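Local coordinates for tail fiber protein (Acinetobacter phage AM24, PDB 5W5P), which probably recognises, and may degrade, the capsular polysaccharide of Acinetobacter baumannii as the trimeric tailspike by which the phage reaches its host cell, at residues G302-N307 / A327-T332; T361-G366 / D401-P406. All coordinates share one frame; numbering follows the deposited sequence.

Contact 1: G302-N307 / A327-T332; sequences GSPAVN and AVYAGT
Pro304 sits flat on the ring of Tyr329: its CB lies 3.5 Å from the centroid of that ring and only 3° off the ring normal, a CH-pi contact almost centred on the face. The pyrrolidine crosses the tyrosine at about a right angle, and its CG reaches the rim at Tyr329 CD2, 3.5 Å away. The bump comes from the turn at Ser303, where a cis peptide bond precedes Pro304. A chi1 of -61° sets Tyr329 CG beside its backbone N, which lays the ring against Pro304 CB, CG and CD.

The methyl of Ala327 fills the hollow beside this pair, with Ala327 CB 3.6 Å from Gly302 O and 4.1 Å from Pro304 CB. A water closes the edge of the hollow, donating to Gly302 O and accepting from Ala327 N. Further in, Ala327 O takes both Ala305 N (2.8 Å) and Val306 N (2.9 Å), so one carbonyl gathers the end of the turn. Tyr329 N then bonds Val306 O in parallel register, and Val306 and Val328 pack side by side on the face away from Tyr329 and Asn307.

These are neighbouring coils of a parallel beta-helix. Gly279 continues the backbone ladder beyond Ala305 and Asn307, Arg278 holds Asn307 OD1, Ser365 pairs with Val328 on the next coil, and Trp412 of the second subunit stacks with Tyr329.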
# COMPACT_ATOMS: atom_id res chain seq x y z
N GLY A 302 -14.14 -22.81 -3.10
CA GLY A 302 -14.36 -22.59 -1.69
C GLY A 302 -15.14 -21.32 -1.40
O GLY A 302 -15.33 -20.45 -2.24
N SER A 303 -15.62 -21.24 -0.15
CA SER A 303 -16.32 -20.05 0.35
C SER A 303 -15.59 -19.57 1.61
O SER A 303 -16.02 -19.87 2.73
CB SER A 303 -17.79 -20.36 0.66
OG SER A 303 -18.38 -21.09 -0.40
N PRO A 304 -14.50 -18.82 1.45
CA PRO A 304 -13.96 -18.36 0.16
C PRO A 304 -12.90 -19.30 -0.40
O PRO A 304 -12.61 -20.34 0.19
CB PRO A 304 -13.34 -17.02 0.52
CG PRO A 304 -12.77 -17.29 1.89
CD PRO A 304 -13.69 -18.29 2.57
N ALA A 305 -12.33 -18.92 -1.54
CA ALA A 305 -11.12 -19.55 -2.04
C ALA A 305 -9.86 -18.86 -1.52
O ALA A 305 -8.86 -19.53 -1.27
CB ALA A 305 -11.11 -19.56 -3.57
N VAL A 306 -9.91 -17.54 -1.35
CA VAL A 306 -8.76 -16.75 -0.95
C VAL A 306 -9.14 -15.92 0.27
O VAL A 306 -10.04 -15.08 0.20
CB VAL A 306 -8.27 -15.83 -2.08
CG1 VAL A 306 -6.98 -15.14 -1.68
CG2 VAL A 306 -8.08 -16.62 -3.38
N ASN A 307 -8.46 -16.16 1.39
CA ASN A 307 -8.62 -15.36 2.60
C ASN A 307 -7.51 -14.32 2.61
O ASN A 307 -6.39 -14.60 3.05
CB ASN A 307 -8.57 -16.25 3.85
CG ASN A 307 -9.87 -16.99 4.10
OD1 ASN A 307 -10.08 -18.09 3.60
ND2 ASN A 307 -10.76 -16.38 4.88
N ALA A 327 -13.56 -17.22 -5.01
CA ALA A 327 -14.12 -16.28 -4.05
C ALA A 327 -13.00 -15.66 -3.22
O ALA A 327 -12.17 -16.37 -2.65
CB ALA A 327 -15.13 -16.98 -3.14
N VAL A 328 -12.99 -14.33 -3.15
CA VAL A 328 -11.95 -13.58 -2.46
C VAL A 328 -12.60 -12.72 -1.38
O VAL A 328 -13.48 -11.91 -1.68
CB VAL A 328 -11.14 -12.69 -3.43
CG1 VAL A 328 -10.10 -11.85 -2.66
CG2 VAL A 328 -10.48 -13.54 -4.51
N TYR A 329 -12.16 -12.90 -0.13
CA TYR A 329 -12.52 -12.00 0.96
C TYR A 329 -11.30 -11.14 1.30
O TYR A 329 -10.18 -11.66 1.39
CB TYR A 329 -12.96 -12.77 2.21
CG TYR A 329 -14.19 -13.64 2.03
CD1 TYR A 329 -14.98 -13.56 0.89
CD2 TYR A 329 -14.56 -14.54 3.01
CE1 TYR A 329 -16.10 -14.35 0.73
CE2 TYR A 329 -15.68 -15.34 2.87
CZ TYR A 329 -16.45 -15.24 1.72
OH TYR A 329 -17.56 -16.04 1.56
N ALA A 330 -11.53 -9.84 1.47
CA ALA A 330 -10.48 -8.88 1.82
C ALA A 330 -9.33 -8.92 0.81
O ALA A 330 -8.18 -9.24 1.13
CB ALA A 330 -9.97 -9.13 3.24
N GLY A 331 -9.66 -8.59 -0.44
CA GLY A 331 -8.68 -8.48 -1.50
C GLY A 331 -8.36 -7.02 -1.79
O GLY A 331 -9.23 -6.16 -1.71
N THR A 332 -7.09 -6.76 -2.12
CA THR A 332 -6.64 -5.43 -2.50
C THR A 332 -5.71 -5.53 -3.69
O THR A 332 -4.87 -6.44 -3.76
CB THR A 332 -5.94 -4.72 -1.32
OG1 THR A 332 -5.13 -5.66 -0.60
CG2 THR A 332 -6.96 -4.10 -0.37
O HOH W 1 -14.50 -19.74 -4.61

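Contact 2: T361-G366 / D401-P406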
# COMPACT_ATOMS: atom_id res chain seq x y z
N THR A 361 -17.40 -20.98 -9.18
CA THR A 361 -16.74 -20.31 -8.06
C THR A 361 -17.74 -19.53 -7.21
O THR A 361 -18.78 -19.08 -7.70
CB THR A 361 -15.63 -19.41 -8.62
OG1 THR A 361 -14.46 -20.20 -8.89
CG2 THR A 361 -15.27 -18.33 -7.68
N GLY A 362 -17.42 -19.40 -5.90
CA GLY A 362 -18.26 -18.65 -4.99
C GLY A 362 -18.16 -17.14 -5.16
O GLY A 362 -17.32 -16.62 -5.90
N TYR A 363 -19.03 -16.42 -4.45
CA TYR A 363 -19.04 -14.96 -4.55
C TYR A 363 -17.93 -14.35 -3.70
O TYR A 363 -17.60 -14.84 -2.62
CB TYR A 363 -20.39 -14.41 -4.09
CG TYR A 363 -21.54 -14.67 -5.04
CD1 TYR A 363 -21.68 -13.93 -6.21
CD2 TYR A 363 -22.49 -15.64 -4.76
CE1 TYR A 363 -22.73 -14.17 -7.08
CE2 TYR A 363 -23.54 -15.89 -5.62
CZ TYR A 363 -23.66 -15.16 -6.78
OH TYR A 363 -24.70 -15.40 -7.64
N SER A 364 -17.35 -13.26 -4.21
CA SER A 364 -16.34 -12.52 -3.47
C SER A 364 -17.01 -11.51 -2.54
O SER A 364 -18.20 -11.22 -2.64
CB SER A 364 -15.38 -11.82 -4.42
OG SER A 364 -14.59 -12.76 -5.13
N SER A 365 -16.22 -10.98 -1.60
CA SER A 365 -16.77 -10.07 -0.59
C SER A 365 -15.65 -9.21 -0.03
O SER A 365 -14.83 -9.69 0.75
CB SER A 365 -17.47 -10.86 0.51
OG SER A 365 -18.22 -10.00 1.34
N GLY A 366 -15.65 -7.93 -0.41
CA GLY A 366 -14.64 -7.00 0.08
C GLY A 366 -13.37 -7.00 -0.75
O GLY A 366 -12.36 -7.57 -0.34
N ASP A 401 -24.75 -6.79 2.67
CA ASP A 401 -23.91 -6.86 3.86
C ASP A 401 -22.91 -8.00 3.77
O ASP A 401 -21.72 -7.83 4.06
CB ASP A 401 -24.77 -7.03 5.12
CG ASP A 401 -25.42 -5.74 5.55
OD1 ASP A 401 -25.18 -4.69 4.92
OD2 ASP A 401 -26.18 -5.78 6.54
N VAL A 402 -23.38 -9.19 3.41
CA VAL A 402 -22.53 -10.38 3.48
C VAL A 402 -21.56 -10.41 2.32
O VAL A 402 -20.35 -10.59 2.51
CB VAL A 402 -23.40 -11.64 3.54
CG1 VAL A 402 -22.55 -12.86 3.84
CG2 VAL A 402 -24.49 -11.48 4.59
N LEU A 403 -22.05 -10.24 1.10
CA LEU A 403 -21.25 -10.37 -0.12
C LEU A 403 -21.07 -8.99 -0.74
O LEU A 403 -21.76 -8.61 -1.68
CB LEU A 403 -21.91 -11.37 -1.09
CG LEU A 403 -22.08 -12.79 -0.54
CD1 LEU A 403 -22.99 -13.61 -1.44
CD2 LEU A 403 -20.73 -13.48 -0.39
N ALA A 404 -20.11 -8.25 -0.20
CA ALA A 404 -19.86 -6.88 -0.65
C ALA A 404 -19.20 -6.88 -2.02
O ALA A 404 -18.11 -7.43 -2.18
CB ALA A 404 -18.97 -6.16 0.36
N PRO A 405 -19.83 -6.28 -3.04
CA PRO A 405 -19.22 -6.24 -4.37
C PRO A 405 -17.94 -5.41 -4.36
O PRO A 405 -17.77 -4.52 -3.52
CB PRO A 405 -20.31 -5.58 -5.23
CG PRO A 405 -21.58 -5.82 -4.48
CD PRO A 405 -21.20 -5.75 -3.04
N PRO A 406 -17.03 -5.67 -5.30
CA PRO A 406 -15.78 -4.91 -5.35
C PRO A 406 -16.00 -3.47 -5.77
O PRO A 406 -16.97 -3.13 -6.46
CB PRO A 406 -14.94 -5.67 -6.39
CG PRO A 406 -15.57 -7.02 -6.49
CD PRO A 406 -17.03 -6.80 -6.24
O HOH W 2 -18.61 -9.33 -4.80
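Ser365 reaches across to the backbone around Leu403 with a single hydroxyl. Its chi1 of -169° swings OG anti to the backbone N, and in that position it accepts from Ala404 N at 3.0 Å while giving its own hydrogen to Val402 O at 2.5 Å, a short bond. The donor stands 18° out of the Val402 carbonyl plane. One rotamer therefore serves two peptide groups, the carbonyl before Leu403 and the amide after it.

The backbone carries the pairing one step on: Gly366 N donates to Ala404 O over 3.1 Å, and Ser365 CA approaches the same Ala404 oxygen at 3.4 Å in a CA-H...O contact. Gly366 has positive phi and psi, where a beta carbon would be jammed against the preceding carbonyl oxygen.

The apolar part lies to one side of the serine. Leu403, with CG anti to its carbonyl carbon, sets its fork against the beta carbon of Tyr363: CD1 and CD2 are each 3.8 Å from Tyr363 CB. The two side chains cross at about a right angle, and the tyrosine ring leads away from the loop to a cation-pi contact with Lys357. Ser364 OG is instead hydrogen-bonded to Gly356 O and Val328 N, in neighbouring parts of the chain.

The loop is thus joined to the start of strand 365-375 by polar bonds to its main chain, with Leu403 on Tyr363 adding the apolar part. The Ser365 hydroxyl, used as both donor and acceptor, should have its rotation fixed, with its proton committed to Val402 O.

How the contacts relate
Both contacts stand in succession along the parallel beta-helix, their centres about 8 Å apart, and each is partly buried and touches the second subunit. They meet directly: Ser365 N probably bonds Val328 O just before the 329-330 corner, and Gly331 N probably bonds Gly366 O, where strands 331-339 and 365-375 run as neighbours. Contact 1 joins two coils in parallel bridges, with a proline-tyrosine CH-pi contact on one side of the paired backbones and the valine pair on the other. In contact 2 a loop without regular structure, 401-406, is held through a serine hydroxyl and main-chain bonds, with less surface buried. Ala327 packs against Tyr363 O and Thr361 CG2, so segment 327-332 abuts 361-366.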